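PDB 2EZV: type II restriction enzyme SfiI, which recognises the interrupted DNA sequence GGCCNNNNNGGCC and cuts both strands within its central spacer, acting as a tetramer. Local coordinates for residues D[166-171]-D[175-180]; D[29-34]-D[58-63]. All coordinates share one frame; numbering follows the deposited sequence.

How the contacts relate
Both segments of contact 2 precede those of contact 1 in the sequence; the centres are 19 Å apart and the nearest atoms about 6 Å, so the two do not meet directly. Contact 2 (29-34 with 58-63) pairs helix 10-41 with helix 49-62, whereas contact 1 (166-171 with 175-180) closes the hairpin of strands 151-167 and 176-186 in the mixed sheet. The two helices lie against that sheet: Thr58 packs on Val161 and Phe163 of strand 151-167, and Arg176 reaches Phe39 and Leu53, one on each helix. Contact 1 lies at the surface, where no other chain of the tetramer touches its segments, while contact 2 adjoins a second subunit.

Contact 1: D[166-171]-D[175-180]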
ATOM      1  N   ARG D 166       1.493 -19.455 -27.505  1.00 32.96           N
ATOM      2  CA  ARG D 166       1.349 -19.735 -28.925  1.00 33.86           C
ATOM      3  C   ARG D 166       0.529 -18.608 -29.556  1.00 34.48           C
ATOM      4  O   ARG D 166      -0.435 -18.134 -28.964  1.00 33.90           O
ATOM      5  CB  ARG D 166       0.619 -21.058 -29.139  1.00 36.30           C
ATOM      6  CG  ARG D 166       0.365 -21.377 -30.599  1.00 37.22           C
ATOM      7  CD  ARG D 166      -0.507 -22.620 -30.728  1.00 41.89           C
ATOM      8  NE  ARG D 166      -0.788 -22.980 -32.118  1.00 44.89           N
ATOM      9  CZ  ARG D 166       0.104 -23.494 -32.958  1.00 46.74           C
ATOM     10  NH1 ARG D 166       1.354 -23.717 -32.562  1.00 48.43           N
ATOM     11  NH2 ARG D 166      -0.262 -23.801 -34.199  1.00 48.75           N
ATOM     12  N   GLU D 167       0.912 -18.182 -30.751  1.00 36.43           N
ATOM     13  CA  GLU D 167       0.184 -17.138 -31.445  1.00 38.10           C
ATOM     14  C   GLU D 167      -1.033 -17.753 -32.138  1.00 39.26           C
ATOM     15  O   GLU D 167      -0.906 -18.691 -32.905  1.00 40.72           O
ATOM     16  CB  GLU D 167       1.106 -16.451 -32.463  1.00 38.98           C
ATOM     17  N   LEU D 168      -2.222 -17.262 -31.824  1.00 40.39           N
ATOM     18  CA  LEU D 168      -3.441 -17.756 -32.473  1.00 43.97           C
ATOM     19  C   LEU D 168      -3.837 -16.531 -33.271  1.00 47.21           C
ATOM     20  O   LEU D 168      -4.263 -16.597 -34.434  1.00 46.88           O
ATOM     21  CB  LEU D 168      -4.564 -18.009 -31.471  1.00 42.42           C
ATOM     22  CG  LEU D 168      -4.786 -19.267 -30.639  1.00 42.38           C
ATOM     23  CD1 LEU D 168      -3.515 -19.992 -30.232  1.00 43.45           C
ATOM     24  CD2 LEU D 168      -5.568 -18.771 -29.409  1.00 39.44           C
ATOM     25  N   LYS D 169      -3.688 -15.408 -32.576  1.00 51.47           N
ATOM     26  CA  LYS D 169      -3.995 -14.096 -33.083  1.00 54.88           C
ATOM     27  C   LYS D 169      -5.426 -13.985 -33.553  1.00 58.74           C
ATOM     28  O   LYS D 169      -5.942 -14.879 -34.228  1.00 59.23           O
ATOM     29  CB  LYS D 169      -3.038 -13.736 -34.208  1.00 54.04           C
ATOM     30  CG  LYS D 169      -1.742 -13.131 -33.723  1.00 52.29           C
ATOM     31  CD  LYS D 169      -1.118 -13.909 -32.562  1.00 49.55           C
ATOM     32  CE  LYS D 169       0.177 -13.225 -32.180  1.00 49.51           C
ATOM     33  NZ  LYS D 169       0.764 -13.666 -30.884  1.00 48.76           N
ATOM     34  N   ASP D 170      -6.053 -12.879 -33.156  1.00 60.81           N
ATOM     35  CA  ASP D 170      -7.432 -12.523 -33.507  1.00 63.23           C
ATOM     36  C   ASP D 170      -8.279 -13.707 -34.038  1.00 64.52           C
ATOM     37  O   ASP D 170      -7.874 -14.420 -34.944  1.00 65.78           O
ATOM     38  CB  ASP D 170      -7.382 -11.387 -34.535  1.00 62.99           C
ATOM     39  CG  ASP D 170      -6.348 -10.305 -34.174  1.00 64.12           C
ATOM     40  OD1 ASP D 170      -5.165 -10.636 -33.941  1.00 62.80           O
ATOM     41  OD2 ASP D 170      -6.730  -9.117 -34.125  1.00 65.89           O
ATOM     42  N   VAL D 171      -9.453 -13.920 -33.452  1.00 65.10           N
ATOM     43  CA  VAL D 171     -10.328 -15.024 -33.853  1.00 66.17           C
ATOM     44  C   VAL D 171     -11.762 -14.832 -33.383  1.00 66.67           C
ATOM     45  O   VAL D 171     -12.689 -14.880 -34.187  1.00 68.72           O
ATOM     46  CB  VAL D 171      -9.788 -16.340 -33.315  1.00 66.64           C
ATOM     47  N   TYR D 175      -6.672 -13.227 -28.840  1.00 41.45           N
ATOM     48  CA  TYR D 175      -5.625 -13.033 -29.841  1.00 39.58           C
ATOM     49  C   TYR D 175      -4.404 -13.927 -29.677  1.00 38.41           C
ATOM     50  O   TYR D 175      -3.511 -13.913 -30.515  1.00 40.45           O
ATOM     51  CB  TYR D 175      -5.159 -11.576 -29.850  1.00 39.40           C
ATOM     52  CG  TYR D 175      -6.283 -10.578 -29.807  1.00 41.38           C
ATOM     53  CD1 TYR D 175      -7.102 -10.474 -28.680  1.00 40.85           C
ATOM     54  CD2 TYR D 175      -6.536  -9.737 -30.894  1.00 42.01           C
ATOM     55  CE1 TYR D 175      -8.147  -9.563 -28.631  1.00 41.34           C
ATOM     56  CE2 TYR D 175      -7.582  -8.814 -30.857  1.00 42.36           C
ATOM     57  CZ  TYR D 175      -8.383  -8.735 -29.720  1.00 43.07           C
ATOM     58  OH  TYR D 175      -9.420  -7.828 -29.671  1.00 43.70           O
ATOM     59  N   ARG D 176      -4.337 -14.688 -28.596  1.00 36.05           N
ATOM     60  CA  ARG D 176      -3.198 -15.570 -28.399  1.00 33.31           C
ATOM     61  C   ARG D 176      -3.510 -16.536 -27.271  1.00 32.51           C
ATOM     62  O   ARG D 176      -4.561 -16.442 -26.631  1.00 32.42           O
ATOM     63  CB  ARG D 176      -1.918 -14.756 -28.123  1.00 32.14           C
ATOM     64  CG  ARG D 176      -1.881 -14.004 -26.805  1.00 33.03           C
ATOM     65  CD  ARG D 176      -1.177 -12.664 -26.947  1.00 32.73           C
ATOM     66  NE  ARG D 176      -2.052 -11.713 -27.630  1.00 37.11           N
ATOM     67  CZ  ARG D 176      -1.772 -10.430 -27.837  1.00 37.78           C
ATOM     68  NH1 ARG D 176      -0.627  -9.915 -27.416  1.00 41.04           N
ATOM     69  NH2 ARG D 176      -2.642  -9.660 -28.471  1.00 38.46           N
ATOM     70  N   GLU D 177      -2.610 -17.479 -27.036  1.00 31.15           N
ATOM     71  CA  GLU D 177      -2.845 -18.472 -26.006  1.00 30.02           C
ATOM     72  C   GLU D 177      -1.691 -18.675 -25.040  1.00 28.34           C
ATOM     73  O   GLU D 177      -0.579 -19.016 -25.445  1.00 28.84           O
ATOM     74  CB  GLU D 177      -3.201 -19.795 -26.670  1.00 30.24           C
ATOM     75  CG  GLU D 177      -3.031 -21.000 -25.784  1.00 34.26           C
ATOM     76  CD  GLU D 177      -3.257 -22.283 -26.547  1.00 36.08           C
ATOM     77  OE1 GLU D 177      -2.700 -22.402 -27.659  1.00 36.81           O
ATOM     78  OE2 GLU D 177      -3.977 -23.166 -26.038  1.00 35.47           O
ATOM     79  N   LEU D 178      -1.972 -18.462 -23.758  1.00 26.14           N
ATOM     80  CA  LEU D 178      -0.981 -18.648 -22.710  1.00 24.05           C
ATOM     81  C   LEU D 178      -1.025 -20.126 -22.345  1.00 23.27           C
ATOM     82  O   LEU D 178      -2.058 -20.632 -21.913  1.00 21.46           O
ATOM     83  CB  LEU D 178      -1.339 -17.821 -21.481  1.00 23.68           C
ATOM     84  CG  LEU D 178      -0.204 -17.069 -20.786  1.00 23.52           C
ATOM     85  CD1 LEU D 178      -0.674 -16.693 -19.391  1.00 21.31           C
ATOM     86  CD2 LEU D 178       1.049 -17.913 -20.719  1.00 21.39           C
ATOM     87  N   LYS D 179       0.099 -20.812 -22.517  1.00 23.80           N
ATOM     88  CA  LYS D 179       0.172 -22.238 -22.231  1.00 24.94           C
ATOM     89  C   LYS D 179       0.769 -22.544 -20.860  1.00 24.91           C
ATOM     90  O   LYS D 179       0.247 -23.382 -20.124  1.00 25.78           O
ATOM     91  CB  LYS D 179       0.978 -22.950 -23.332  1.00 24.05           C
ATOM     92  N   SER D 180       1.858 -21.866 -20.518  1.00 24.22           N
ATOM     93  CA  SER D 180       2.519 -22.086 -19.239  1.00 23.98           C
ATOM     94  C   SER D 180       3.334 -20.869 -18.814  1.00 23.77           C
ATOM     95  O   SER D 180       3.746 -20.061 -19.651  1.00 24.08           O
ATOM     96  CB  SER D 180       3.472 -23.284 -19.332  1.00 24.62           C
ATOM     97  OG  SER D 180       2.797 -24.472 -19.690  1.00 28.62           O
TER
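Arg166 and Glu177 face each other as an antiparallel hydrogen-bonded pair: Arg166 N reaches Glu177 O at 3.0 Å, and the return bond from Glu177 N meets Arg166 O at a C=O...N angle of 166°. Their side chains share one face of the sheet, yet the charges do not join, since Arg166 NE stays 4.9 Å from Glu177 OE1. Leu168 lies across the glutamate instead, its CD1 3.6 Å from Glu177 CB, while CD2 rests on the backbone carbonyl carbon of Arg176. Nearer the turn, the carboxylate of Asp170 comes to the edge of the Tyr175 ring, with OD2 3.3 Å from CD2 of Tyr175 and the two planes 81° apart. With Tyr175 CG anti to its carbonyl carbon (chi1 -45°), that ring edge is carried to the aspartate. An alanine in place of Tyr175 would remove the ring and would probably leave the Asp170 carboxylate without its aromatic neighbour, able to turn more readily.

Further out, Ala43 also touches Tyr175, whose backbone is hydrogen-bonded to that of Glu40. Arg176, on the other face, runs among Phe39, Val50 and Leu53 of the two helices, and Glu40 OE2 accepts from Leu178 N. The paired strands 151-167 and 176-186, joined by the loop between them, form a beta hairpin in the mixed sheet of this PDDEXK-clan nuclease.

Contact 2: D[29-34]-D[58-63]; sequences QQYSKE and TQYALE
Apolar packing between Tyr31 and the pair Tyr60 and Ala61 carries the contact, and no hydrogen bond joins the two segments. Tyr31 CG stands anti to its own backbone N (chi1 -169°), which extends the ring from helix 10-41 over helix 49-62. One face of that ring lies against backbone atoms of Tyr60 and Ala61, Ala61 N being 4.0 Å above its plane towards the rim. The methyl CB of Ala61 meets Tyr31 CD2 at 3.6 Å; so small a side chain lets the backbones draw near, to 5.6 Å between Tyr31 CA and Ala61 CA. At the far end of the ring, CZ of Tyr31 is 3.6 Å from Tyr60 CB, and the hydroxyl oxygen sits 3.4 Å from that same CB. The opposite face of Tyr31 is covered from within its own helix by Glu34 CB.

Polar bonds act alongside the packing. Tyr31 OH donates to Glu34 OE1 at 2.6 Å, which would help to fix the ring, although the place of that oxygen is less certain. Glu34 OE2 makes a salt bridge to Arg73 of the second subunit, and the Tyr60 hydroxyl is hydrogen-bonded to Phe74 O of that same subunit.

The tyrosine ring laid over the Tyr60-Ala61 backbone thus packs helix 10-41 against helix 49-62, beside a subunit interface of the SfiI tetramer.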
ATOM      1  N   GLN D  29       0.672 -17.826  -9.207  1.00 14.77           N
ATOM      2  CA  GLN D  29      -0.382 -18.825  -9.147  1.00 15.06           C
ATOM      3  C   GLN D  29      -1.742 -18.183  -8.903  1.00 16.22           C
ATOM      4  O   GLN D  29      -2.682 -18.381  -9.675  1.00 16.28           O
ATOM      5  CB  GLN D  29      -0.111 -19.838  -8.035  1.00 13.88           C
ATOM      6  CG  GLN D  29      -1.290 -20.780  -7.797  1.00 13.83           C
ATOM      7  CD  GLN D  29      -1.626 -21.632  -9.017  1.00 16.97           C
ATOM      8  OE1 GLN D  29      -2.776 -22.030  -9.211  1.00 18.55           O
ATOM      9  NE2 GLN D  29      -0.617 -21.929  -9.836  1.00 15.06           N
ATOM     10  N   GLN D  30      -1.836 -17.416  -7.823  1.00 15.25           N
ATOM     11  CA  GLN D  30      -3.079 -16.763  -7.454  1.00 15.65           C
ATOM     12  C   GLN D  30      -3.519 -15.705  -8.464  1.00 16.86           C
ATOM     13  O   GLN D  30      -4.684 -15.305  -8.493  1.00 18.57           O
ATOM     14  CB  GLN D  30      -2.939 -16.180  -6.038  1.00 12.97           C
ATOM     15  CG  GLN D  30      -2.662 -17.284  -5.006  1.00 14.61           C
ATOM     16  CD  GLN D  30      -2.674 -16.825  -3.558  1.00 15.51           C
ATOM     17  OE1 GLN D  30      -2.598 -17.644  -2.647  1.00 14.66           O
ATOM     18  NE2 GLN D  30      -2.766 -15.522  -3.339  1.00 17.53           N
ATOM     19  N   TYR D  31      -2.592 -15.266  -9.307  1.00 18.73           N
ATOM     20  CA  TYR D  31      -2.899 -14.271 -10.327  1.00 19.22           C
ATOM     21  C   TYR D  31      -3.046 -14.912 -11.712  1.00 19.07           C
ATOM     22  O   TYR D  31      -3.309 -14.214 -12.688  1.00 18.36           O
ATOM     23  CB  TYR D  31      -1.784 -13.230 -10.387  1.00 18.94           C
ATOM     24  CG  TYR D  31      -2.132 -12.010 -11.213  1.00 22.60           C
ATOM     25  CD1 TYR D  31      -3.086 -11.092 -10.765  1.00 21.66           C
ATOM     26  CD2 TYR D  31      -1.519 -11.776 -12.449  1.00 21.69           C
ATOM     27  CE1 TYR D  31      -3.425  -9.973 -11.525  1.00 21.43           C
ATOM     28  CE2 TYR D  31      -1.857 -10.654 -13.218  1.00 21.35           C
ATOM     29  CZ  TYR D  31      -2.809  -9.762 -12.750  1.00 21.84           C
ATOM     30  OH  TYR D  31      -3.161  -8.664 -13.503  1.00 23.76           O
ATOM     31  N   SER D  32      -2.882 -16.234 -11.790  1.00 19.44           N
ATOM     32  CA  SER D  32      -2.940 -16.942 -13.071  1.00 20.43           C
ATOM     33  C   SER D  32      -4.245 -16.821 -13.863  1.00 21.96           C
ATOM     34  O   SER D  32      -4.214 -16.745 -15.088  1.00 22.58           O
ATOM     35  CB  SER D  32      -2.590 -18.423 -12.879  1.00 18.62           C
ATOM     36  OG  SER D  32      -3.658 -19.137 -12.291  1.00 21.82           O
ATOM     37  N   LYS D  33      -5.389 -16.810 -13.186  1.00 23.22           N
ATOM     38  CA  LYS D  33      -6.664 -16.690 -13.894  1.00 22.46           C
ATOM     39  C   LYS D  33      -6.729 -15.364 -14.642  1.00 23.36           C
ATOM     40  O   LYS D  33      -7.034 -15.332 -15.839  1.00 22.77           O
ATOM     41  CB  LYS D  33      -7.837 -16.777 -12.919  1.00 22.58           C
ATOM     42  CG  LYS D  33      -9.207 -16.642 -13.582  1.00 22.81           C
ATOM     43  CD  LYS D  33     -10.315 -16.773 -12.558  1.00 25.02           C
ATOM     44  CE  LYS D  33     -11.685 -16.603 -13.183  1.00 28.83           C
ATOM     45  NZ  LYS D  33     -11.848 -15.258 -13.800  1.00 32.78           N
ATOM     46  N   GLU D  34      -6.439 -14.274 -13.934  1.00 22.66           N
ATOM     47  CA  GLU D  34      -6.468 -12.952 -14.539  1.00 21.96           C
ATOM     48  C   GLU D  34      -5.346 -12.781 -15.551  1.00 22.01           C
ATOM     49  O   GLU D  34      -5.497 -12.059 -16.542  1.00 21.50           O
ATOM     50  CB  GLU D  34      -6.375 -11.868 -13.464  1.00 22.86           C
ATOM     51  CG  GLU D  34      -6.104 -10.475 -14.025  1.00 24.13           C
ATOM     52  CD  GLU D  34      -6.279  -9.384 -12.996  1.00 23.51           C
ATOM     53  OE1 GLU D  34      -5.739  -8.278 -13.208  1.00 22.61           O
ATOM     54  OE2 GLU D  34      -6.961  -9.630 -11.978  1.00 23.88           O
ATOM     55  N   THR D  58       3.387  -9.775 -14.825  1.00 17.42           N
ATOM     56  CA  THR D  58       4.384 -10.028 -13.795  1.00 17.61           C
ATOM     57  C   THR D  58       4.308  -8.991 -12.682  1.00 18.98           C
ATOM     58  O   THR D  58       4.297  -9.331 -11.498  1.00 16.95           O
ATOM     59  CB  THR D  58       5.806  -9.986 -14.385  1.00 17.09           C
ATOM     60  OG1 THR D  58       5.960 -11.043 -15.338  1.00 19.42           O
ATOM     61  CG2 THR D  58       6.849 -10.135 -13.286  1.00 14.75           C
ATOM     62  N   GLN D  59       4.279  -7.720 -13.072  1.00 17.63           N
ATOM     63  CA  GLN D  59       4.209  -6.650 -12.099  1.00 17.30           C
ATOM     64  C   GLN D  59       2.960  -6.725 -11.224  1.00 16.78           C
ATOM     65  O   GLN D  59       3.058  -6.652 -10.001  1.00 15.82           O
ATOM     66  CB  GLN D  59       4.257  -5.282 -12.782  1.00 15.54           C
ATOM     67  CG  GLN D  59       3.947  -4.152 -11.808  1.00 18.39           C
ATOM     68  CD  GLN D  59       4.035  -2.771 -12.422  1.00 18.94           C
ATOM     69  OE1 GLN D  59       3.517  -1.808 -11.863  1.00 21.20           O
ATOM     70  NE2 GLN D  59       4.699  -2.663 -13.562  1.00 18.55           N
ATOM     71  N   TYR D  60       1.793  -6.856 -11.850  1.00 16.03           N
ATOM     72  CA  TYR D  60       0.533  -6.914 -11.109  1.00 17.92           C
ATOM     73  C   TYR D  60       0.491  -8.118 -10.190  1.00 18.50           C
ATOM     74  O   TYR D  60      -0.053  -8.053  -9.088  1.00 18.27           O
ATOM     75  CB  TYR D  60      -0.660  -6.961 -12.065  1.00 17.42           C
ATOM     76  CG  TYR D  60      -0.857  -5.693 -12.863  1.00 19.07           C
ATOM     77  CD1 TYR D  60      -1.381  -5.736 -14.157  1.00 19.85           C
ATOM     78  CD2 TYR D  60      -0.541  -4.447 -12.325  1.00 18.95           C
ATOM     79  CE1 TYR D  60      -1.586  -4.573 -14.893  1.00 18.92           C
ATOM     80  CE2 TYR D  60      -0.745  -3.276 -13.050  1.00 18.08           C
ATOM     81  CZ  TYR D  60      -1.268  -3.348 -14.333  1.00 20.87           C
ATOM     82  OH  TYR D  60      -1.475  -2.194 -15.057  1.00 23.13           O
ATOM     83  N   ALA D  61       1.067  -9.219 -10.655  1.00 17.58           N
ATOM     84  CA  ALA D  61       1.107 -10.435  -9.873  1.00 16.62           C
ATOM     85  C   ALA D  61       1.998 -10.289  -8.644  1.00 16.74           C
ATOM     86  O   ALA D  61       1.602 -10.670  -7.541  1.00 17.01           O
ATOM     87  CB  ALA D  61       1.605 -11.602 -10.739  1.00 13.31           C
ATOM     88  N   LEU D  62       3.184  -9.711  -8.834  1.00 16.46           N
ATOM     89  CA  LEU D  62       4.164  -9.575  -7.757  1.00 16.29           C
ATOM     90  C   LEU D  62       4.106  -8.379  -6.809  1.00 17.49           C
ATOM     91  O   LEU D  62       4.423  -8.529  -5.627  1.00 18.80           O
ATOM     92  CB  LEU D  62       5.589  -9.642  -8.327  1.00 15.52           C
ATOM     93  CG  LEU D  62       6.004 -10.695  -9.364  1.00 17.33           C
ATOM     94  CD1 LEU D  62       7.485 -11.002  -9.171  1.00 16.29           C
ATOM     95  CD2 LEU D  62       5.195 -11.961  -9.233  1.00 16.29           C
ATOM     96  N   GLU D  63       3.733  -7.202  -7.306  1.00 17.37           N
ATOM     97  CA  GLU D  63       3.708  -6.007  -6.460  1.00 16.19           C
ATOM     98  C   GLU D  63       2.793  -6.168  -5.262  1.00 16.75           C
ATOM     99  O   GLU D  63       2.926  -5.466  -4.245  1.00 13.58           O
ATOM    100  CB  GLU D  63       3.292  -4.768  -7.268  1.00 15.49           C
ATOM    101  CG  GLU D  63       1.878  -4.795  -7.851  1.00 16.49           C
ATOM    102  CD  GLU D  63       1.585  -3.580  -8.737  1.00 16.93           C
ATOM    103  OE1 GLU D  63       2.540  -2.863  -9.123  1.00 17.78           O
ATOM    104  OE2 GLU D  63       0.405  -3.343  -9.061  1.00 15.18           O
TER